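Local coordinates for site-specific recombinase, resolvase family protein (Streptococcus pneumoniae, PDB 3GUV), which probably catalyses site-specific DNA recombination as a resolvase-type serine recombinase, at residues A[8-13]-A[63-68]; A[68-73]-A[102-107]; A[76-81]-A[114-119]; A[99-102]-A[107-110]. One frame throughout, in Å; residues are numbered along the deposited sequence.

Contact 1: residues A[8-13]-A[63-68]; sequences YLYTRV and NRMMED
M65 is the first residue of helix 60-70 here to meet strand 6-12, and it does so by sliding its long chain past Y8 and ending at Y10. CG lies anti to the backbone N (chi1 -171°), which sends the thioether down onto the strand. On the way M65 CG touches the ring of Y8, 3.8 Å from Y8 CD2. M65 SD then settles 3.8 Å from Y10 CB, and a bend at chi3 turns M65 CE to Y10 CG, 4.1 Å away. The sulfur of M65 lies obliquely beside two rings, the distance from SD to the ring centroid being 5.3 Å for Y8 and 5.2 Å for Y10, a double Met-aromatic contact. Methionine suits this place because a slim, flexible, polarisable chain can fit between two bulky tyrosines. The arrangement belongs to a layered alpha/beta domain: helix 60-70, between strands 41-48 and 78-81 in the chain, runs nearly antiparallel to the inner strand 6-12. Y8 and Y10, two residues apart, face the helix, whereas L9 packs against helix 24-37. The buried Y10 hydroxyl is hydrogen-bonded to D48 and also receives R12 NH2, which donates in its guanidinium plane. One turn on, D68 meets the far end of Y8: D68 CB is 3.6 Å from Y8 OH, and the two side chains cross at about a right angle. A water joins Y8 OH to D68 O, although both its distances are unusually short and its exact position is doubtful. Y8 OH is also bonded to D74, while the D68 carboxylate turns to Y46 OH.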
loop_
_atom_site.group_PDB
_atom_site.type_symbol
_atom_site.label_atom_id
_atom_site.label_comp_id
_atom_site.label_asym_id
_atom_site.label_seq_id
_atom_site.Cartn_x
_atom_site.Cartn_y
_atom_site.Cartn_z
ATOM N N TYR A 8 17.337 -16.451 2.581
ATOM C CA TYR A 8 16.341 -17.447 2.171
ATOM C C TYR A 8 15.687 -16.949 0.896
ATOM O O TYR A 8 15.497 -15.718 0.744
ATOM C CB TYR A 8 15.229 -17.564 3.225
ATOM C CG TYR A 8 15.551 -18.269 4.541
ATOM C CD1 TYR A 8 16.494 -19.312 4.617
ATOM C CD2 TYR A 8 14.838 -17.955 5.689
ATOM C CE1 TYR A 8 16.741 -19.949 5.807
ATOM C CE2 TYR A 8 15.061 -18.593 6.888
ATOM C CZ TYR A 8 16.018 -19.598 6.949
ATOM O OH TYR A 8 16.245 -20.236 8.147
ATOM N N LEU A 9 15.327 -17.864 -0.005
ATOM C CA LEU A 9 14.476 -17.560 -1.163
ATOM C C LEU A 9 13.053 -17.979 -0.848
ATOM O O LEU A 9 12.864 -19.057 -0.322
ATOM C CB LEU A 9 14.947 -18.328 -2.395
ATOM C CG LEU A 9 15.820 -17.569 -3.371
ATOM C CD1 LEU A 9 16.930 -16.846 -2.681
ATOM C CD2 LEU A 9 16.277 -18.514 -4.522
ATOM N N TYR A 10 12.061 -17.149 -1.162
ATOM C CA TYR A 10 10.647 -17.540 -1.022
ATOM C C TYR A 10 9.896 -17.331 -2.319
ATOM O O TYR A 10 9.926 -16.245 -2.877
ATOM C CB TYR A 10 9.930 -16.732 0.055
ATOM C CG TYR A 10 8.488 -17.162 0.140
ATOM C CD1 TYR A 10 8.147 -18.396 0.702
ATOM C CD2 TYR A 10 7.449 -16.364 -0.410
ATOM C CE1 TYR A 10 6.822 -18.813 0.762
ATOM C CE2 TYR A 10 6.129 -16.786 -0.381
ATOM C CZ TYR A 10 5.813 -17.988 0.203
ATOM O OH TYR A 10 4.515 -18.422 0.222
ATOM N N THR A 11 9.208 -18.360 -2.792
ATOM C CA THR A 11 8.416 -18.250 -4.015
ATOM C C THR A 11 7.029 -18.860 -3.786
ATOM O O THR A 11 6.851 -19.689 -2.910
ATOM C CB THR A 11 9.112 -18.943 -5.246
ATOM O OG1 THR A 11 9.357 -20.324 -4.963
ATOM C CG2 THR A 11 10.432 -18.265 -5.617
ATOM N N ARG A 12 6.062 -18.455 -4.606
ATOM C CA ARG A 12 4.672 -18.986 -4.526
ATOM C C ARG A 12 3.890 -18.680 -5.799
ATOM O O ARG A 12 4.337 -17.913 -6.633
ATOM C CB ARG A 12 3.920 -18.425 -3.302
ATOM C CG ARG A 12 3.823 -16.858 -3.336
ATOM C CD ARG A 12 2.929 -16.271 -2.268
ATOM N NE ARG A 12 1.566 -16.747 -2.443
ATOM C CZ ARG A 12 0.932 -17.627 -1.668
ATOM N NH1 ARG A 12 -0.322 -17.980 -1.971
ATOM N NH2 ARG A 12 1.515 -18.176 -0.600
ATOM N N VAL A 13 2.737 -19.304 -5.953
ATOM C CA VAL A 13 1.718 -18.903 -6.927
ATOM C C VAL A 13 0.578 -18.304 -6.092
ATOM O O VAL A 13 0.502 -18.556 -4.897
ATOM C CB VAL A 13 1.164 -20.084 -7.729
ATOM C CG1 VAL A 13 2.311 -20.821 -8.462
ATOM C CG2 VAL A 13 0.424 -21.050 -6.816
ATOM N N ASN A 63 4.828 -20.190 6.355
ATOM C CA ASN A 63 4.743 -20.291 7.813
ATOM C C ASN A 63 5.945 -21.093 8.352
ATOM O O ASN A 63 6.544 -20.682 9.326
ATOM C CB ASN A 63 3.413 -20.894 8.274
ATOM C CG ASN A 63 2.208 -20.015 7.926
ATOM O OD1 ASN A 63 2.299 -18.788 7.869
ATOM N ND2 ASN A 63 1.071 -20.655 7.678
ATOM N N ARG A 64 6.318 -22.202 7.715
ATOM C CA ARG A 64 7.559 -22.871 8.105
ATOM C C ARG A 64 8.742 -21.879 8.078
ATOM O O ARG A 64 9.534 -21.860 9.015
ATOM C CB ARG A 64 7.909 -24.115 7.264
ATOM C CG ARG A 64 9.411 -24.540 7.582
ATOM C CD ARG A 64 9.900 -25.932 7.216
ATOM N NE ARG A 64 9.510 -26.352 5.869
ATOM C CZ ARG A 64 10.227 -27.148 5.082
ATOM N NH1 ARG A 64 9.745 -27.496 3.892
ATOM N NH2 ARG A 64 11.411 -27.618 5.472
ATOM N N MET A 65 8.850 -21.054 7.020
ATOM C CA MET A 65 9.961 -20.093 6.896
ATOM C C MET A 65 9.996 -19.139 8.097
ATOM O O MET A 65 11.047 -18.947 8.709
ATOM C CB MET A 65 9.890 -19.317 5.568
ATOM C CG MET A 65 11.122 -18.433 5.221
ATOM S SD MET A 65 11.087 -17.515 3.637
ATOM C CE MET A 65 9.760 -16.325 4.000
ATOM N N MET A 66 8.850 -18.567 8.436
ATOM C CA MET A 66 8.764 -17.642 9.563
ATOM C C MET A 66 9.156 -18.273 10.931
ATOM O O MET A 66 9.792 -17.611 11.717
ATOM C CB MET A 66 7.378 -16.943 9.628
ATOM C CG MET A 66 7.026 -16.011 8.448
ATOM S SD MET A 66 8.124 -14.613 8.176
ATOM C CE MET A 66 7.497 -13.554 9.450
ATOM N N GLU A 67 8.817 -19.534 11.189
ATOM C CA GLU A 67 9.344 -20.237 12.384
ATOM C C GLU A 67 10.884 -20.409 12.352
ATOM O O GLU A 67 11.589 -20.287 13.380
ATOM C CB GLU A 67 8.670 -21.623 12.564
ATOM C CG GLU A 67 7.082 -21.633 12.596
ATOM C CD GLU A 67 6.419 -20.301 13.059
ATOM O OE1 GLU A 67 6.666 -19.854 14.221
ATOM O OE2 GLU A 67 5.620 -19.716 12.261
ATOM N N ASP A 68 11.416 -20.701 11.171
ATOM C CA ASP A 68 12.863 -20.841 11.015
ATOM C C ASP A 68 13.567 -19.476 11.254
ATOM O O ASP A 68 14.699 -19.416 11.705
ATOM C CB ASP A 68 13.178 -21.450 9.633
ATOM C CG ASP A 68 12.739 -22.943 9.507
ATOM O OD1 ASP A 68 12.474 -23.617 10.541
ATOM O OD2 ASP A 68 12.705 -23.467 8.364
HETATM O O HOH W 1 16.700 -18.878 10.225
#

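Contact 2: residues A[68-73]-A[102-107]; sequences DIKSGK and QDYGVN
The ring of Y104 carries K70 on one face: the K70 CA lies 3.8 Å from the centroid of the Y104 ring and 24° off its normal, a CH-pi contact displaced to the rim. The lysine chain continues along the same ring, and K70 CD comes within 3.5 Å of Y104 CE2 and about as close to the phenol oxygen. K70 O also approaches the ring, 3.5 Å from Y104 CD1, and I69 O stands obliquely to it. Lysine suits this exposed rim, since its methylenes can cover an aromatic ring while bends at chi2, chi3 and chi4 carry the ammonium group away. Beneath the ring the contact becomes apolar and buried. In I69, CG2 is the branch anti to the backbone N, and this methyl reaches both Y104 CB, at 3.9 Å, and V106 CG2, at 3.8 Å; beta-branched residues supply methyls close to the backbone where the ends of two helices converge. V79 of the sheet touches both I69 and V106. A second pair of flat groups lies within 102-107: Q102 NE2 donates to N107 OD1 at 2.8 Å, in its own amide plane but tilted from the plane of the N107 carbonyl, the two amides being almost perpendicular. N107 OD1 is also hydrogen-bonded to S117 OG. Helices 60-70 and 91-103 both stop nearby. S71 OG, bonded to D68 O, accepts K73 N in an ST turn, beside G72 with its positive phi. Helix 91-103 finishes in a Schellman motif, in which G105 is the C-prime residue, G105 N bonds to Q102 O and V106 N to M101 O.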
loop_
_atom_site.group_PDB
_atom_site.type_symbol
_atom_site.label_atom_id
_atom_site.label_comp_id
_atom_site.label_asym_id
_atom_site.label_seq_id
_atom_site.Cartn_x
_atom_site.Cartn_y
_atom_site.Cartn_z
ATOM N N ASP A 68 11.416 -20.701 11.171
ATOM C CA ASP A 68 12.863 -20.841 11.015
ATOM C C ASP A 68 13.567 -19.476 11.254
ATOM O O ASP A 68 14.699 -19.416 11.705
ATOM C CB ASP A 68 13.178 -21.450 9.633
ATOM C CG ASP A 68 12.739 -22.943 9.507
ATOM O OD1 ASP A 68 12.474 -23.617 10.541
ATOM O OD2 ASP A 68 12.705 -23.467 8.364
ATOM N N ILE A 69 12.853 -18.378 10.962
ATOM C CA ILE A 69 13.384 -17.014 11.122
ATOM C C ILE A 69 13.387 -16.661 12.614
ATOM O O ILE A 69 14.391 -16.149 13.151
ATOM C CB ILE A 69 12.547 -15.946 10.293
ATOM C CG1 ILE A 69 12.923 -16.004 8.786
ATOM C CG2 ILE A 69 12.739 -14.545 10.878
ATOM C CD1 ILE A 69 12.046 -15.149 7.842
ATOM N N LYS A 70 12.261 -16.970 13.262
ATOM C CA LYS A 70 12.065 -16.699 14.668
ATOM C C LYS A 70 13.151 -17.446 15.471
ATOM O O LYS A 70 13.769 -16.870 16.372
ATOM C CB LYS A 70 10.632 -17.082 15.122
ATOM C CG LYS A 70 9.487 -16.369 14.336
ATOM C CD LYS A 70 8.341 -15.831 15.215
ATOM C CE LYS A 70 7.290 -16.900 15.576
ATOM N NZ LYS A 70 6.006 -16.735 14.823
ATOM N N SER A 71 13.412 -18.694 15.079
ATOM C CA SER A 71 14.393 -19.549 15.738
ATOM C C SER A 71 15.865 -19.182 15.501
ATOM O O SER A 71 16.734 -19.678 16.210
ATOM C CB SER A 71 14.198 -20.992 15.298
ATOM O OG SER A 71 14.947 -21.250 14.116
ATOM N N GLY A 72 16.174 -18.369 14.497
ATOM C CA GLY A 72 17.566 -17.968 14.257
ATOM C C GLY A 72 18.437 -19.063 13.664
ATOM O O GLY A 72 19.589 -18.820 13.345
ATOM N N LYS A 73 17.873 -20.260 13.538
ATOM C CA LYS A 73 18.455 -21.428 12.865
ATOM C C LYS A 73 19.685 -21.160 11.971
ATOM O O LYS A 73 20.786 -21.680 12.225
ATOM C CB LYS A 73 17.318 -22.052 12.015
ATOM C CG LYS A 73 17.533 -23.438 11.440
ATOM C CD LYS A 73 16.183 -24.168 11.343
ATOM C CE LYS A 73 16.075 -25.098 10.148
ATOM N NZ LYS A 73 17.347 -25.844 9.935
ATOM N N GLN A 102 11.662 -8.099 10.784
ATOM C CA GLN A 102 12.667 -7.148 11.275
ATOM C C GLN A 102 12.860 -7.267 12.804
ATOM O O GLN A 102 13.980 -7.087 13.278
ATOM C CB GLN A 102 12.335 -5.709 10.883
ATOM C CG GLN A 102 12.353 -5.437 9.390
ATOM C CD GLN A 102 12.053 -3.979 9.044
ATOM O OE1 GLN A 102 11.038 -3.420 9.462
ATOM N NE2 GLN A 102 12.940 -3.364 8.264
ATOM N N ASP A 103 11.780 -7.585 13.537
ATOM C CA ASP A 103 11.831 -7.922 14.983
ATOM C C ASP A 103 12.930 -8.950 15.196
ATOM O O ASP A 103 13.744 -8.836 16.121
ATOM C CB ASP A 103 10.495 -8.537 15.468
ATOM C CG ASP A 103 10.030 -7.992 16.817
ATOM O OD1 ASP A 103 10.173 -8.661 17.888
ATOM O OD2 ASP A 103 9.497 -6.858 16.803
ATOM N N TYR A 104 12.957 -9.953 14.309
ATOM C CA TYR A 104 13.925 -11.035 14.385
ATOM C C TYR A 104 15.172 -10.823 13.531
ATOM O O TYR A 104 15.827 -11.790 13.161
ATOM C CB TYR A 104 13.256 -12.370 14.043
ATOM C CG TYR A 104 12.270 -12.819 15.082
ATOM C CD1 TYR A 104 12.675 -13.575 16.170
ATOM C CD2 TYR A 104 10.951 -12.470 14.994
ATOM C CE1 TYR A 104 11.761 -13.988 17.139
ATOM C CE2 TYR A 104 10.025 -12.859 15.960
ATOM C CZ TYR A 104 10.441 -13.621 17.029
ATOM O OH TYR A 104 9.515 -14.016 17.963
ATOM N N GLY A 105 15.526 -9.563 13.265
ATOM C CA GLY A 105 16.752 -9.225 12.486
ATOM C C GLY A 105 16.744 -9.371 10.945
ATOM O O GLY A 105 17.791 -9.183 10.308
ATOM N N VAL A 106 15.579 -9.665 10.343
ATOM C CA VAL A 106 15.500 -10.058 8.914
ATOM C C VAL A 106 14.781 -8.978 8.056
ATOM O O VAL A 106 13.692 -8.488 8.414
ATOM C CB VAL A 106 14.842 -11.456 8.777
ATOM C CG1 VAL A 106 14.691 -11.891 7.290
ATOM C CG2 VAL A 106 15.658 -12.541 9.582
ATOM N N ASN A 107 15.434 -8.591 6.952
ATOM C CA ASN A 107 14.876 -7.665 5.970
ATOM C C ASN A 107 14.379 -8.334 4.669
ATOM O O ASN A 107 14.637 -9.518 4.405
ATOM C CB ASN A 107 15.888 -6.557 5.684
ATOM C CG ASN A 107 15.855 -5.456 6.747
ATOM O OD1 ASN A 107 14.934 -4.643 6.792
ATOM N ND2 ASN A 107 16.851 -5.455 7.613
#

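Contact 3: residues A[76-81]-A[114-119]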
loop_
_atom_site.group_PDB
_atom_site.type_symbol
_atom_site.label_atom_id
_atom_site.label_comp_id
_atom_site.label_asym_id
_atom_site.label_seq_id
_atom_site.Cartn_x
_atom_site.Cartn_y
_atom_site.Cartn_z
ATOM N N VAL A 76 20.008 -15.873 8.858
ATOM C CA VAL A 76 19.694 -15.109 7.637
ATOM C C VAL A 76 19.533 -13.594 7.882
ATOM O O VAL A 76 18.938 -13.179 8.864
ATOM C CB VAL A 76 18.437 -15.677 6.924
ATOM C CG1 VAL A 76 18.710 -17.127 6.433
ATOM C CG2 VAL A 76 17.225 -15.614 7.823
ATOM N N SER A 77 20.095 -12.780 6.985
ATOM C CA SER A 77 19.879 -11.329 6.963
ATOM C C SER A 77 18.688 -10.869 6.078
ATOM O O SER A 77 18.074 -9.823 6.344
ATOM C CB SER A 77 21.138 -10.638 6.432
ATOM O OG SER A 77 22.155 -10.618 7.418
ATOM N N PHE A 78 18.384 -11.622 5.015
ATOM C CA PHE A 78 17.245 -11.279 4.104
ATOM C C PHE A 78 16.354 -12.478 3.695
ATOM O O PHE A 78 16.815 -13.650 3.666
ATOM C CB PHE A 78 17.774 -10.615 2.831
ATOM C CG PHE A 78 18.487 -9.325 3.047
ATOM C CD1 PHE A 78 17.781 -8.132 3.091
ATOM C CD2 PHE A 78 19.875 -9.283 3.143
ATOM C CE1 PHE A 78 18.427 -6.917 3.276
ATOM C CE2 PHE A 78 20.533 -8.078 3.338
ATOM C CZ PHE A 78 19.790 -6.880 3.379
ATOM N N VAL A 79 15.071 -12.193 3.429
ATOM C CA VAL A 79 14.238 -13.029 2.530
ATOM C C VAL A 79 14.123 -12.328 1.185
ATOM O O VAL A 79 13.752 -11.116 1.121
ATOM C CB VAL A 79 12.793 -13.242 3.020
ATOM C CG1 VAL A 79 11.974 -14.002 1.969
ATOM C CG2 VAL A 79 12.754 -13.926 4.403
ATOM N N LEU A 80 14.457 -13.053 0.123
ATOM C CA LEU A 80 14.227 -12.598 -1.225
ATOM C C LEU A 80 12.904 -13.173 -1.722
ATOM O O LEU A 80 12.695 -14.381 -1.670
ATOM C CB LEU A 80 15.355 -13.050 -2.159
ATOM C CG LEU A 80 16.726 -12.351 -2.146
ATOM C CD1 LEU A 80 17.383 -12.185 -0.779
ATOM C CD2 LEU A 80 17.636 -13.168 -3.106
ATOM N N VAL A 81 12.028 -12.280 -2.181
ATOM C CA VAL A 81 10.810 -12.588 -2.951
ATOM C C VAL A 81 10.937 -11.999 -4.370
ATOM O O VAL A 81 11.829 -11.142 -4.641
ATOM C CB VAL A 81 9.560 -12.079 -2.227
ATOM C CG1 VAL A 81 9.507 -12.670 -0.835
ATOM C CG2 VAL A 81 9.528 -10.546 -2.146
ATOM N N GLY A 114 12.639 -4.057 -7.068
ATOM C CA GLY A 114 13.830 -3.336 -6.625
ATOM C C GLY A 114 13.755 -2.758 -5.209
ATOM O O GLY A 114 14.463 -1.803 -4.899
ATOM N N ILE A 115 12.899 -3.323 -4.363
ATOM C CA ILE A 115 12.661 -2.812 -3.020
ATOM C C ILE A 115 13.553 -3.602 -2.063
ATOM O O ILE A 115 13.660 -4.813 -2.180
ATOM C CB ILE A 115 11.184 -3.017 -2.573
ATOM C CG1 ILE A 115 10.213 -2.066 -3.300
ATOM C CG2 ILE A 115 11.066 -2.824 -1.080
ATOM C CD1 ILE A 115 8.711 -2.350 -2.979
ATOM N N ASP A 116 14.207 -2.896 -1.148
ATOM C CA ASP A 116 15.079 -3.499 -0.146
ATOM C C ASP A 116 14.810 -2.737 1.154
ATOM O O ASP A 116 15.167 -1.538 1.268
ATOM C CB ASP A 116 16.550 -3.372 -0.590
ATOM C CG ASP A 116 17.552 -3.802 0.485
ATOM O OD1 ASP A 116 17.176 -3.987 1.674
ATOM O OD2 ASP A 116 18.747 -3.956 0.124
ATOM N N SER A 117 14.145 -3.401 2.104
ATOM C CA SER A 117 13.746 -2.764 3.339
ATOM C C SER A 117 14.915 -2.344 4.273
ATOM O O SER A 117 14.722 -1.492 5.127
ATOM C CB SER A 117 12.721 -3.625 4.084
ATOM O OG SER A 117 13.283 -4.801 4.640
ATOM N N SER A 118 16.110 -2.900 4.099
ATOM C CA SER A 118 17.281 -2.517 4.913
ATOM C C SER A 118 17.838 -1.131 4.525
ATOM O O SER A 118 18.456 -0.474 5.345
ATOM C CB SER A 118 18.402 -3.554 4.790
ATOM O OG SER A 118 19.072 -3.435 3.540
ATOM N N LYS A 119 17.616 -0.706 3.276
ATOM C CA LYS A 119 18.038 0.613 2.796
ATOM C C LYS A 119 17.072 1.731 3.197
ATOM O O LYS A 119 17.182 2.829 2.689
ATOM C CB LYS A 119 18.176 0.611 1.272
ATOM C CG LYS A 119 19.208 -0.364 0.753
ATOM C CD LYS A 119 20.601 -0.002 1.228
ATOM C CE LYS A 119 21.648 -0.490 0.242
ATOM N NZ LYS A 119 21.501 -1.947 -0.070
#
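The F78 ring meets S118 and D116 by van der Waals contact, its CZ corner pointing at S118 OG, 3.5 Å away and in the ring plane, so the weakly positive C-H rim, not the electron-rich face, meets the oxygen. D116 OD1 lies 3.6 Å from F78 CE1, at an oblique position, with ring and carboxylate planes 84° apart. Phenylalanine suits such a place because its edge tolerates polar neighbours while the rest packs as hydrocarbon.

Hydrogen bonds fix the polar side. D116 OD1 accepts S118 OG on its syn side at 2.7 Å and S118 N on its anti side at 2.9 Å, both from the same face of the carboxylate; the latter bond makes an Asx turn. Aspartate has the short reach that this demands, and CG anti to the backbone N (chi1 172°) brings OD1 over the turn. A weak salt bridge links D116 OD2 to K119 NZ, 3.4 Å away.

Strand 107-110 separates strands 78-81 and 115-116 in the sheet, and the F78 ring spans it, lying on N107 and I109. Next to this, S117 touches helix 91-103 at L98 and Q102, and I115 packs on S127 of the second subunit.

Contact 4: residues A[99-102]-A[107-110]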
loop_
_atom_site.group_PDB
_atom_site.type_symbol
_atom_site.label_atom_id
_atom_site.label_comp_id
_atom_site.label_asym_id
_atom_site.label_seq_id
_atom_site.Cartn_x
_atom_site.Cartn_y
_atom_site.Cartn_z
ATOM N N GLN A 99 7.210 -6.516 9.871
ATOM C CA GLN A 99 7.539 -6.072 11.238
ATOM C C GLN A 99 8.075 -7.221 12.078
ATOM O O GLN A 99 9.069 -7.039 12.780
ATOM C CB GLN A 99 6.339 -5.427 11.921
ATOM C CG GLN A 99 6.095 -3.992 11.430
ATOM C CD GLN A 99 4.790 -3.391 11.916
ATOM O OE1 GLN A 99 3.738 -4.050 11.956
ATOM N NE2 GLN A 99 4.847 -2.123 12.264
ATOM N N ILE A 100 7.431 -8.392 11.974
ATOM C CA ILE A 100 7.891 -9.626 12.640
ATOM C C ILE A 100 9.301 -10.031 12.160
ATOM O O ILE A 100 10.175 -10.296 12.969
ATOM C CB ILE A 100 6.894 -10.800 12.423
ATOM C CG1 ILE A 100 5.524 -10.477 13.050
ATOM C CG2 ILE A 100 7.460 -12.112 13.023
ATOM C CD1 ILE A 100 4.389 -11.319 12.513
ATOM N N MET A 101 9.500 -10.074 10.844
ATOM C CA MET A 101 10.810 -10.332 10.241
ATOM C C MET A 101 11.894 -9.413 10.835
ATOM O O MET A 101 12.954 -9.890 11.287
ATOM C CB MET A 101 10.783 -10.114 8.706
ATOM C CG MET A 101 10.259 -11.257 7.841
ATOM S SD MET A 101 10.118 -10.857 6.064
ATOM C CE MET A 101 11.704 -10.243 5.622
ATOM N N GLN A 102 11.662 -8.099 10.784
ATOM C CA GLN A 102 12.667 -7.148 11.275
ATOM C C GLN A 102 12.860 -7.267 12.804
ATOM O O GLN A 102 13.980 -7.087 13.278
ATOM C CB GLN A 102 12.335 -5.709 10.883
ATOM C CG GLN A 102 12.353 -5.437 9.390
ATOM C CD GLN A 102 12.053 -3.979 9.044
ATOM O OE1 GLN A 102 11.038 -3.420 9.462
ATOM N NE2 GLN A 102 12.940 -3.364 8.264
ATOM N N ASN A 107 15.434 -8.591 6.952
ATOM C CA ASN A 107 14.876 -7.665 5.970
ATOM C C ASN A 107 14.379 -8.334 4.669
ATOM O O ASN A 107 14.637 -9.518 4.405
ATOM C CB ASN A 107 15.888 -6.557 5.684
ATOM C CG ASN A 107 15.855 -5.456 6.747
ATOM O OD1 ASN A 107 14.934 -4.643 6.792
ATOM N ND2 ASN A 107 16.851 -5.455 7.613
ATOM N N LEU A 108 13.635 -7.570 3.881
ATOM C CA LEU A 108 12.958 -8.060 2.686
ATOM C C LEU A 108 13.509 -7.399 1.434
ATOM O O LEU A 108 13.638 -6.156 1.390
ATOM C CB LEU A 108 11.460 -7.811 2.770
ATOM C CG LEU A 108 10.626 -8.399 1.607
ATOM C CD1 LEU A 108 10.524 -9.957 1.710
ATOM C CD2 LEU A 108 9.229 -7.708 1.655
ATOM N N ILE A 109 13.844 -8.244 0.456
ATOM C CA ILE A 109 14.255 -7.830 -0.884
ATOM C C ILE A 109 13.235 -8.406 -1.841
ATOM O O ILE A 109 12.883 -9.588 -1.743
ATOM C CB ILE A 109 15.710 -8.268 -1.254
ATOM C CG1 ILE A 109 16.703 -7.650 -0.267
ATOM C CG2 ILE A 109 16.088 -7.827 -2.713
ATOM C CD1 ILE A 109 18.207 -7.964 -0.549
ATOM N N CYS A 110 12.662 -7.515 -2.654
ATOM C CA CYS A 110 11.775 -7.836 -3.758
ATOM C C CYS A 110 12.597 -7.607 -4.970
ATOM O O CYS A 110 12.912 -6.470 -5.318
ATOM C CB CYS A 110 10.572 -6.913 -3.807
ATOM S SG CYS A 110 9.672 -6.912 -2.272
#
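M101 lies over the start of strand 107-110, whose backbone its terminal methyl touches. The setting is a beta-alpha-beta crossover: strand 78-81 leads into helix 91-103, and the chain then returns through a short turn to the neighbouring strand 107-110, so the end of the helix packs on the start of the strand that follows it. The CB of M101 points at the strand, and CG leaves it anti to the carbonyl carbon (chi1 -82°). At CG the chain passes neighbours on helix 60-70: the methyl CE of M66 packs against M101 CG, and I69 CD1 is a little farther off. SD continues the extended course, and a bend at chi3 (53°) swings CE down to the sheet. There M101 CE sits 3.3 Å from N107 O, a close approach of a methyl to a carbonyl oxygen, while V79 on the adjoining strand and V106 in the turn also touch the M101 side chain. Methionine is well chosen, being long enough to descend from the helix and thin enough to enter among branched residues. L108 CB receives the same methyl, M101 CE, at 3.8 Å, before the leucine chain leaves to pack on V81 and F87. Beyond M101, the Q102 amide ties the last turn of the helix to N107, and I126 of helix 124-151 also touches Q102. S117 OG is hydrogen-bonded both to N107 OD1 and to L108 N, and that backbone nitrogen, L108 N, lies 3.7 Å from the M101 CE methyl.

All four contacts belong to one alpha/beta domain and lie with their centres 6 to 13 Å apart. Contacts 1 and 2 share helix 60-70 and D68, and contacts 2 and 4 share helix 91-103 with Q102 and N107. Contact 1 closes before the others open; contacts 2 and 3 interlock along the chain, and contact 4 nests inside the loop closed by contact 3. Across the sheet, strands 6-12, 78-81, 107-110 and 115-116 follow in order, joining contact 1 to contacts 3 and 4. Helices 60-70 and 91-103 thus pack side by side on one sheet face, while I115 of the outermost strand 115-116 touches the second subunit.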